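Cell division control protein 13 (Saccharomyces cerevisiae, PDB 4HCE) takes part in telomere maintenance through an OB2 domain whose dimerisation is required for productive Stn1 binding. Local coordinates at residues B[3-6]-B[7-10]; B[57-60]-B[61-65]; B[73-76]-B[77-81]; B[88-92]-B[93-97]. All blocks are in the same frame, centred on the assembly; numbering follows the deposited sequence.

Contact 1. Residues B[3-6]-B[7-10]; sequences ISYE and QLSL
Gln7 and Leu8 give their backbone N-H groups to the carbonyls four residues earlier, in the short N-terminal helix: Gln7 N lies 3.0 Å from Ile3 O, and Leu8 N 2.7 Å from Ser4 O. At the next step Ser9 N also looks back four residues, reaching Tyr5 O at 3.0 Å with a bent N-H...O angle of 138°, and adds a weak bond to Glu6 O. The side chain of Ser9 doubles the grip. With OG set beside its own backbone N (chi1 -54°), the hydroxyl folds back along the helix and donates to Tyr5 O at 2.7 Å. The two donors of Ser9 come from opposite faces of the plane of this carbonyl, which is therefore clasped between them. OG lies close to Gly61 O too, a weak hydrogen bond. Farther out, the branched end of Leu8 approaches the tyrosine ring obliquely, CD1 of Leu8 standing 4.2 Å from CD1 of Tyr5, while Leu8 packs beyond it on Glu17 and Leu19 of strand 16-27. The phenol itself is tied down elsewhere, its OH accepting from Gln48 N. Leu10 CG rests 3.6 Å from Glu6 O, and its side chain packs on Val62 of the second subunit. A serine hydroxyl bonded to the carbonyl four residues back is a familiar feature of alpha-helices, here in the N-terminal helical segment that precedes the OB-domain strands.

Contact 2. Residues B[57-60]-B[61-65]; sequences VLVP and GVNCI
Asn63 meets Val59 through an unusual first torsion (chi1 -139°), which swings its amide back along residues 57-59, with CB 3.1 Å from Val59 O and ND2 3.8 Å from Val59 CG1. The two side chains cross at about a right angle. ND2 also comes near Val57 O, but at a poor angle for a hydrogen bond. In Cys64 a chi1 of 61° tucks SG between its own N and carbonyl carbon and lays the sulfur 3.6 Å from Pro60 N, with Leu58 CB at 4.2 Å from the same SG. Val59 O accepts two backbone bonds, from Val62 N at 3.0 Å and from Asn63 N at 2.8 Å, the latter nearly straight on to the carbonyl. An alanine in place of Asn63 would probably leave Val59 CG1 without the amide beside it and open a gap next to Val57 O. Thr47 OG1 bonds to Asn63 O, while Val59 and Val62 pack on Ser9 and Leu10 of the second subunit. With Gly61 at phi 93° behind Pro60, residues 59-62 form a type II beta turn, a Pro-Gly reversal leading into strand 65-69 of the OB domain.

Contact 3. Residues B[73-76]-B[77-81]; sequences ERIC and ELFGV
Arg74, Glu77 and Leu78 form an intrahelical cluster, joined three and four residues apart, on helix 72-79, which follows strand 65-69 of the OB domain. Backbone bonds set the spacing: Glu77 N donates to Glu73 O, Leu78 N to Arg74 O, and Phe79 N to Ile75 O at 2.9 Å. On the polar side, Arg74 leaves its backbone with CG anti to N (chi1 178°) and then bends at chi2, which turns the guanidinium along the helix toward Glu77. NH1 donates to Glu77 OE1 at 2.7 Å in a salt bridge. The oxygen lies close to the guanidinium plane, yet the donor stands well above the carboxylate plane, the two planes being 77° apart. Leu78 covers one guanidinium face, its CD2 3.8 Å above the plane and set toward the rim, and its CD1 lies 3.8 Å from NE of Arg74. The other amino nitrogen, NH2, donates to Leu125 O of strand 120-129.

The inward side is apolar. Ile75 CG2 lies 4.1 Å from CD2 of Phe79, and both side chains also pack on Leu42 of strand 42-47. Past the helix, Gly80 turns to a positive phi of 86°, which brings Val81 round so that its CB comes 3.7 Å from Cys76 SG. The chemistry implies a guanidinium fixed in orientation by a carboxylate at its edge, a leucine over one face and the carbonyl of Leu125, its charge probably balanced in part by Glu77, while Ile75 and Phe79, on the neighbouring face, are buried against strand 42-47.

Contact 4. Residues B[88-92]-B[93-97]; sequences KISDI and LLLEK
Leu93 and Ile89 make the tight half of this contact, lying side by side and pointing the same way. CD1 of Leu93 touches CG2 of Ile89 at 3.6 Å, and Leu93 N donates to Ile89 O at 2.8 Å. Leu93 CG sits beside its backbone N (chi1 -66°), so that the branch runs alongside the isoleucine; both side chains pack on Phe79 of helix 72-79. A serine in place of Leu93 would probably open a gap beside Ile89 CG2 and leave the Phe79 ring without part of its cover. Leu95 lies against the serine of the helix, its CD1 3.7 Å from Ser90 OG. The chain leaves the helix by a Schellman motif: Leu94 takes a positive phi of 61°, Leu95 N reaches back to Ser90 O at 3.2 Å, and Leu94 N bonds weakly to Asp91 O.

The looser side is wet and charged. One water accepts from Ser90 OG at 2.6 Å and donates to both Asp91 OD1 and Glu96 OE1, two acidic oxygens 4.5 Å apart. Another water links Asp91 O to Lys97 NZ. Nearby, Lys22 NZ ties down Leu94 O and Lys97 O. The water shared by the two carboxylates probably eases their mutual repulsion, leaving the polar side joined through solvent while the leucine side is held by direct contact.

In the fold
Along the chain the contacts come in series, contact 1 first and contact 4 last, and they gather in two pairs. Contacts 1 and 2 have centres about 10 Å apart and touch each other, joining the N-terminal helix 4-8 to the loop before strand 65-69; both also reach the second subunit, consistent with a part in the dimer. Contacts 3 and 4, centres about 15 Å apart, belong to the successive helices 72-79 and 86-92, which meet through Phe79. Contact 1 lies across the chain's centre from both, about 28 Å, centre to centre, from contact 3, whereas contacts 2 and 4 come within about 9 Å at their nearest atoms.

Contact 1. Residues B[3-6]-B[7-10]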
loop_
_atom_site.group_PDB
_atom_site.type_symbol
_atom_site.label_atom_id
_atom_site.label_comp_id
_atom_site.label_asym_id
_atom_site.label_seq_id
_atom_site.Cartn_x
_atom_site.Cartn_y
_atom_site.Cartn_z
ATOM N N ILE B 3 2.581 -18.395 -10.257
ATOM C CA ILE B 3 1.123 -18.042 -10.282
ATOM C C ILE B 3 0.858 -16.633 -10.878
ATOM O O ILE B 3 1.790 -15.870 -11.154
ATOM C CB ILE B 3 0.427 -18.272 -8.898
ATOM C CG1 ILE B 3 0.594 -17.078 -7.943
ATOM C CG2 ILE B 3 0.873 -19.584 -8.264
ATOM C CD1 ILE B 3 -0.677 -16.266 -7.817
ATOM N N SER B 4 -0.418 -16.303 -11.087
ATOM C CA SER B 4 -0.750 -15.129 -11.880
ATOM C C SER B 4 -0.402 -13.834 -11.163
ATOM O O SER B 4 0.093 -12.925 -11.804
ATOM C CB SER B 4 -2.218 -15.140 -12.329
ATOM O OG SER B 4 -2.723 -16.466 -12.360
ATOM N N TYR B 5 -0.627 -13.753 -9.847
ATOM C CA TYR B 5 -0.438 -12.485 -9.146
ATOM C C TYR B 5 1.029 -12.181 -8.913
ATOM O O TYR B 5 1.462 -11.017 -9.048
ATOM C CB TYR B 5 -1.308 -12.366 -7.876
ATOM C CG TYR B 5 -2.782 -12.523 -8.196
ATOM C CD1 TYR B 5 -3.431 -11.627 -9.044
ATOM C CD2 TYR B 5 -3.511 -13.595 -7.693
ATOM C CE1 TYR B 5 -4.775 -11.783 -9.368
ATOM C CE2 TYR B 5 -4.848 -13.763 -8.007
ATOM C CZ TYR B 5 -5.477 -12.863 -8.839
ATOM O OH TYR B 5 -6.804 -13.039 -9.129
ATOM N N GLU B 6 1.789 -13.228 -8.613
ATOM C CA GLU B 6 3.232 -13.112 -8.540
ATOM C C GLU B 6 3.817 -12.692 -9.888
ATOM O O GLU B 6 4.646 -11.796 -9.939
ATOM C CB GLU B 6 3.861 -14.403 -8.001
ATOM C CG GLU B 6 3.311 -14.756 -6.617
ATOM C CD GLU B 6 3.721 -16.124 -6.109
ATOM O OE1 GLU B 6 2.824 -16.953 -5.800
ATOM O OE2 GLU B 6 4.939 -16.367 -5.989
ATOM N N GLN B 7 3.356 -13.283 -10.986
ATOM C CA GLN B 7 3.849 -12.849 -12.306
ATOM C C GLN B 7 3.333 -11.476 -12.700
ATOM O O GLN B 7 4.090 -10.663 -13.219
ATOM C CB GLN B 7 3.593 -13.911 -13.378
ATOM C CG GLN B 7 4.433 -15.155 -13.112
ATOM C CD GLN B 7 5.904 -14.896 -13.338
ATOM O OE1 GLN B 7 6.297 -14.331 -14.380
ATOM N NE2 GLN B 7 6.733 -15.297 -12.376
ATOM N N LEU B 8 2.069 -11.171 -12.399
ATOM C CA LEU B 8 1.594 -9.791 -12.635
ATOM C C LEU B 8 2.421 -8.727 -11.935
ATOM O O LEU B 8 2.552 -7.609 -12.446
ATOM C CB LEU B 8 0.134 -9.606 -12.209
ATOM C CG LEU B 8 -0.922 -9.990 -13.228
ATOM C CD1 LEU B 8 -2.276 -9.670 -12.610
ATOM C CD2 LEU B 8 -0.696 -9.199 -14.516
ATOM N N SER B 9 2.928 -9.048 -10.740
ATOM C CA SER B 9 3.670 -8.070 -9.940
ATOM C C SER B 9 5.046 -7.764 -10.503
ATOM O O SER B 9 5.732 -6.875 -10.011
ATOM C CB SER B 9 3.774 -8.510 -8.478
ATOM O OG SER B 9 2.459 -8.769 -7.995
ATOM N N LEU B 10 5.427 -8.508 -11.534
ATOM C CA LEU B 10 6.667 -8.306 -12.250
ATOM C C LEU B 10 6.480 -7.524 -13.553
ATOM O O LEU B 10 7.462 -7.229 -14.218
ATOM C CB LEU B 10 7.319 -9.669 -12.520
ATOM C CG LEU B 10 7.675 -10.451 -11.242
ATOM C CD1 LEU B 10 8.173 -11.849 -11.601
ATOM C CD2 LEU B 10 8.697 -9.722 -10.372
#

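Contact 2. Residues B[57-60]-B[61-65]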
loop_
_atom_site.group_PDB
_atom_site.type_symbol
_atom_site.label_atom_id
_atom_site.label_comp_id
_atom_site.label_asym_id
_atom_site.label_seq_id
_atom_site.Cartn_x
_atom_site.Cartn_y
_atom_site.Cartn_z
ATOM N N VAL B 57 -6.734 -14.264 4.230
ATOM C CA VAL B 57 -5.798 -13.206 4.505
ATOM C C VAL B 57 -5.273 -12.736 3.150
ATOM O O VAL B 57 -4.652 -13.497 2.408
ATOM C CB VAL B 57 -4.640 -13.693 5.394
ATOM C CG1 VAL B 57 -3.603 -12.593 5.545
ATOM C CG2 VAL B 57 -5.154 -14.183 6.751
ATOM N N LEU B 58 -5.531 -11.478 2.833
ATOM C CA LEU B 58 -5.062 -10.910 1.586
ATOM C C LEU B 58 -3.564 -10.696 1.664
ATOM O O LEU B 58 -3.044 -10.243 2.696
ATOM C CB LEU B 58 -5.757 -9.575 1.314
ATOM C CG LEU B 58 -7.261 -9.583 1.053
ATOM C CD1 LEU B 58 -7.729 -8.185 0.666
ATOM C CD2 LEU B 58 -7.553 -10.590 -0.044
ATOM N N VAL B 59 -2.873 -11.028 0.586
ATOM C CA VAL B 59 -1.484 -10.630 0.431
ATOM C C VAL B 59 -1.271 -10.142 -1.005
ATOM O O VAL B 59 -1.164 -10.941 -1.938
ATOM C CB VAL B 59 -0.468 -11.677 1.032
ATOM C CG1 VAL B 59 -0.967 -13.110 0.956
ATOM C CG2 VAL B 59 0.942 -11.537 0.496
ATOM N N PRO B 60 -1.334 -8.803 -1.193
ATOM C CA PRO B 60 -1.144 -8.121 -2.483
ATOM C C PRO B 60 0.139 -8.569 -3.150
ATOM O O PRO B 60 1.200 -8.588 -2.517
ATOM C CB PRO B 60 -1.021 -6.648 -2.097
ATOM C CG PRO B 60 -1.756 -6.524 -0.795
ATOM C CD PRO B 60 -1.697 -7.863 -0.110
ATOM N N GLY B 61 0.042 -8.966 -4.414
ATOM C CA GLY B 61 1.215 -9.443 -5.116
ATOM C C GLY B 61 1.407 -10.936 -5.054
ATOM O O GLY B 61 2.243 -11.467 -5.777
ATOM N N VAL B 62 0.680 -11.628 -4.180
ATOM C CA VAL B 62 0.698 -13.092 -4.221
ATOM C C VAL B 62 -0.695 -13.694 -4.348
ATOM O O VAL B 62 -0.880 -14.696 -5.011
ATOM C CB VAL B 62 1.585 -13.736 -3.095
ATOM C CG1 VAL B 62 2.216 -12.703 -2.196
ATOM C CG2 VAL B 62 0.878 -14.835 -2.307
ATOM N N ASN B 63 -1.673 -12.997 -3.794
ATOM C CA ASN B 63 -3.004 -13.510 -3.527
ATOM C C ASN B 63 -4.059 -12.773 -4.307
ATOM O O ASN B 63 -5.165 -13.254 -4.490
ATOM C CB ASN B 63 -3.328 -13.146 -2.075
ATOM C CG ASN B 63 -4.003 -14.243 -1.395
ATOM O OD1 ASN B 63 -4.120 -15.313 -1.976
ATOM N ND2 ASN B 63 -4.432 -14.032 -0.192
ATOM N N CYS B 64 -3.708 -11.545 -4.663
ATOM C CA CYS B 64 -4.612 -10.563 -5.180
ATOM C C CYS B 64 -3.699 -9.489 -5.716
ATOM O O CYS B 64 -2.486 -9.533 -5.500
ATOM C CB CYS B 64 -5.493 -10.008 -4.054
ATOM S SG CYS B 64 -4.635 -9.168 -2.681
ATOM N N ILE B 65 -4.255 -8.521 -6.426
ATOM C CA ILE B 65 -3.455 -7.353 -6.703
ATOM C C ILE B 65 -4.080 -6.114 -6.090
ATOM O O ILE B 65 -5.322 -6.009 -5.956
ATOM C CB ILE B 65 -3.138 -7.158 -8.204
ATOM C CG1 ILE B 65 -4.411 -7.097 -9.028
ATOM C CG2 ILE B 65 -2.169 -8.239 -8.712
ATOM C CD1 ILE B 65 -4.276 -6.096 -10.157
#

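Contact 3. Residues B[73-76]-B[77-81]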
loop_
_atom_site.group_PDB
_atom_site.type_symbol
_atom_site.label_atom_id
_atom_site.label_comp_id
_atom_site.label_asym_id
_atom_site.label_seq_id
_atom_site.Cartn_x
_atom_site.Cartn_y
_atom_site.Cartn_z
ATOM N N GLU B 73 -9.622 13.428 -8.349
ATOM C CA GLU B 73 -10.373 13.694 -9.556
ATOM C C GLU B 73 -10.812 12.382 -10.215
ATOM O O GLU B 73 -11.952 12.244 -10.660
ATOM C CB GLU B 73 -9.526 14.535 -10.524
ATOM C CG GLU B 73 -10.165 14.729 -11.888
ATOM C CD GLU B 73 -9.254 15.425 -12.887
ATOM O OE1 GLU B 73 -9.793 15.995 -13.849
ATOM O OE2 GLU B 73 -8.005 15.407 -12.731
ATOM N N ARG B 74 -9.890 11.430 -10.276
ATOM C CA ARG B 74 -10.197 10.118 -10.807
ATOM C C ARG B 74 -11.183 9.349 -9.913
ATOM O O ARG B 74 -12.063 8.661 -10.408
ATOM C CB ARG B 74 -8.902 9.328 -11.049
ATOM C CG ARG B 74 -9.112 7.915 -11.552
ATOM C CD ARG B 74 -9.830 7.907 -12.895
ATOM N NE ARG B 74 -9.718 6.586 -13.498
ATOM C CZ ARG B 74 -10.422 6.163 -14.535
ATOM N NH1 ARG B 74 -11.329 6.957 -15.089
ATOM N NH2 ARG B 74 -10.230 4.937 -14.997
ATOM N N ILE B 75 -11.045 9.488 -8.597
ATOM C CA ILE B 75 -12.001 8.901 -7.654
ATOM C C ILE B 75 -13.411 9.435 -7.918
ATOM O O ILE B 75 -14.373 8.667 -7.946
ATOM C CB ILE B 75 -11.586 9.186 -6.194
ATOM C CG1 ILE B 75 -10.301 8.413 -5.841
ATOM C CG2 ILE B 75 -12.711 8.880 -5.195
ATOM C CD1 ILE B 75 -9.728 8.781 -4.481
ATOM N N CYS B 76 -13.516 10.746 -8.112
ATOM C CA CYS B 76 -14.795 11.406 -8.367
ATOM C C CYS B 76 -15.435 10.965 -9.673
ATOM O O CYS B 76 -16.626 10.657 -9.714
ATOM C CB CYS B 76 -14.640 12.933 -8.323
ATOM S SG CYS B 76 -14.435 13.486 -6.620
ATOM N N GLU B 77 -14.627 10.923 -10.724
ATOM C CA GLU B 77 -15.081 10.509 -12.048
ATOM C C GLU B 77 -15.769 9.147 -11.998
ATOM O O GLU B 77 -16.827 8.954 -12.619
ATOM C CB GLU B 77 -13.890 10.455 -13.010
ATOM C CG GLU B 77 -14.216 9.961 -14.411
ATOM C CD GLU B 77 -13.016 10.048 -15.350
ATOM O OE1 GLU B 77 -11.915 9.561 -15.006
ATOM O OE2 GLU B 77 -13.163 10.611 -16.446
ATOM N N LEU B 78 -15.157 8.222 -11.254
ATOM C CA LEU B 78 -15.611 6.844 -11.172
ATOM C C LEU B 78 -16.812 6.716 -10.243
ATOM O O LEU B 78 -17.806 6.055 -10.580
ATOM C CB LEU B 78 -14.457 5.920 -10.694
ATOM C CG LEU B 78 -13.285 5.709 -11.657
ATOM C CD1 LEU B 78 -12.105 5.033 -10.969
ATOM C CD2 LEU B 78 -13.719 4.904 -12.886
ATOM N N PHE B 79 -16.712 7.351 -9.080
ATOM C CA PHE B 79 -17.646 7.105 -7.983
ATOM C C PHE B 79 -18.543 8.286 -7.671
ATOM O O PHE B 79 -19.572 8.120 -7.034
ATOM C CB PHE B 79 -16.884 6.703 -6.704
ATOM C CG PHE B 79 -16.026 5.476 -6.861
ATOM C CD1 PHE B 79 -16.606 4.230 -7.129
ATOM C CD2 PHE B 79 -14.643 5.561 -6.732
ATOM C CE1 PHE B 79 -15.816 3.094 -7.279
ATOM C CE2 PHE B 79 -13.842 4.437 -6.889
ATOM C CZ PHE B 79 -14.428 3.204 -7.159
ATOM N N GLY B 80 -18.145 9.482 -8.102
ATOM C CA GLY B 80 -18.902 10.683 -7.792
ATOM C C GLY B 80 -18.480 11.228 -6.453
ATOM O O GLY B 80 -18.289 10.460 -5.511
ATOM N N VAL B 81 -18.354 12.554 -6.369
ATOM C CA VAL B 81 -17.964 13.236 -5.132
ATOM C C VAL B 81 -19.029 13.008 -4.054
ATOM O O VAL B 81 -18.700 12.885 -2.876
ATOM C CB VAL B 81 -17.641 14.759 -5.362
ATOM C CG1 VAL B 81 -18.898 15.585 -5.666
ATOM C CG2 VAL B 81 -16.859 15.349 -4.186
#

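Contact 4. Residues B[88-92]-B[93-97]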
loop_
_atom_site.group_PDB
_atom_site.type_symbol
_atom_site.label_atom_id
_atom_site.label_comp_id
_atom_site.label_asym_id
_atom_site.label_seq_id
_atom_site.Cartn_x
_atom_site.Cartn_y
_atom_site.Cartn_z
ATOM N N LYS B 88 -20.619 3.741 0.884
ATOM C CA LYS B 88 -21.202 3.922 -0.430
ATOM C C LYS B 88 -20.332 3.339 -1.537
ATOM O O LYS B 88 -20.858 2.779 -2.478
ATOM C CB LYS B 88 -21.498 5.391 -0.685
ATOM C CG LYS B 88 -22.575 5.928 0.220
ATOM C CD LYS B 88 -22.650 7.432 0.065
ATOM C CE LYS B 88 -23.961 7.971 0.600
ATOM N NZ LYS B 88 -23.850 9.442 0.457
ATOM N N ILE B 89 -19.010 3.459 -1.407
ATOM C CA ILE B 89 -18.073 2.921 -2.402
ATOM C C ILE B 89 -18.121 1.396 -2.299
ATOM O O ILE B 89 -18.125 0.699 -3.308
ATOM C CB ILE B 89 -16.613 3.442 -2.212
ATOM C CG1 ILE B 89 -16.499 4.972 -2.322
ATOM C CG2 ILE B 89 -15.631 2.749 -3.142
ATOM C CD1 ILE B 89 -17.135 5.605 -3.518
ATOM N N SER B 90 -18.188 0.889 -1.074
ATOM C CA SER B 90 -18.390 -0.538 -0.839
ATOM C C SER B 90 -19.609 -1.122 -1.607
ATOM O O SER B 90 -19.479 -2.140 -2.295
ATOM C CB SER B 90 -18.513 -0.819 0.661
ATOM O OG SER B 90 -18.791 -2.181 0.868
ATOM N N ASP B 91 -20.772 -0.478 -1.490
ATOM C CA ASP B 91 -21.971 -0.912 -2.232
ATOM C C ASP B 91 -21.762 -0.813 -3.756
ATOM O O ASP B 91 -22.200 -1.683 -4.507
ATOM C CB ASP B 91 -23.204 -0.074 -1.852
ATOM C CG ASP B 91 -23.607 -0.206 -0.381
ATOM O OD1 ASP B 91 -23.175 -1.149 0.310
ATOM O OD2 ASP B 91 -24.377 0.659 0.098
ATOM N N ILE B 92 -21.108 0.255 -4.209
ATOM C CA ILE B 92 -20.898 0.459 -5.634
ATOM C C ILE B 92 -19.978 -0.621 -6.179
ATOM O O ILE B 92 -20.174 -1.093 -7.284
ATOM C CB ILE B 92 -20.309 1.861 -5.943
ATOM C CG1 ILE B 92 -21.349 2.962 -5.673
ATOM C CG2 ILE B 92 -19.797 1.950 -7.394
ATOM C CD1 ILE B 92 -20.716 4.334 -5.487
ATOM N N LEU B 93 -18.967 -0.991 -5.401
ATOM C CA LEU B 93 -17.999 -2.005 -5.807
ATOM C C LEU B 93 -18.482 -3.426 -5.510
ATOM O O LEU B 93 -17.788 -4.401 -5.824
ATOM C CB LEU B 93 -16.670 -1.765 -5.097
ATOM C CG LEU B 93 -15.982 -0.469 -5.523
ATOM C CD1 LEU B 93 -14.695 -0.307 -4.736
ATOM C CD2 LEU B 93 -15.749 -0.467 -7.030
ATOM N N LEU B 94 -19.645 -3.534 -4.874
ATOM C CA LEU B 94 -20.288 -4.829 -4.611
ATOM C C LEU B 94 -19.462 -5.784 -3.729
ATOM O O LEU B 94 -19.504 -7.018 -3.925
ATOM C CB LEU B 94 -20.662 -5.502 -5.945
ATOM C CG LEU B 94 -21.549 -4.661 -6.863
ATOM C CD1 LEU B 94 -21.326 -5.048 -8.323
ATOM C CD2 LEU B 94 -23.028 -4.772 -6.492
ATOM N N LEU B 95 -18.727 -5.220 -2.762
ATOM C CA LEU B 95 -17.890 -6.016 -1.863
ATOM C C LEU B 95 -18.688 -7.056 -1.088
ATOM O O LEU B 95 -18.162 -8.122 -0.790
ATOM C CB LEU B 95 -17.105 -5.156 -0.863
ATOM C CG LEU B 95 -16.320 -3.915 -1.313
ATOM C CD1 LEU B 95 -15.472 -3.366 -0.164
ATOM C CD2 LEU B 95 -15.457 -4.223 -2.508
ATOM N N GLU B 96 -19.949 -6.759 -0.776
ATOM C CA GLU B 96 -20.761 -7.698 0.018
ATOM C C GLU B 96 -21.739 -8.515 -0.817
ATOM O O GLU B 96 -22.627 -9.187 -0.273
ATOM C CB GLU B 96 -21.485 -6.979 1.161
ATOM C CG GLU B 96 -20.503 -6.359 2.137
ATOM C CD GLU B 96 -21.174 -5.582 3.245
ATOM O OE1 GLU B 96 -21.964 -4.641 2.963
ATOM O OE2 GLU B 96 -20.885 -5.918 4.412
ATOM N N LYS B 97 -21.569 -8.462 -2.132
ATOM C CA LYS B 97 -22.460 -9.164 -3.033
ATOM C C LYS B 97 -21.656 -10.151 -3.860
ATOM O O LYS B 97 -20.434 -10.061 -3.893
ATOM C CB LYS B 97 -23.226 -8.167 -3.899
ATOM C CG LYS B 97 -24.361 -7.494 -3.143
ATOM C CD LYS B 97 -25.225 -6.668 -4.085
ATOM C CE LYS B 97 -26.370 -5.980 -3.362
ATOM N NZ LYS B 97 -25.901 -5.027 -2.312
HETATM O O HOH W 1 -21.189 -3.054 0.390
HETATM O O HOH W 2 -23.891 -3.343 -3.179
#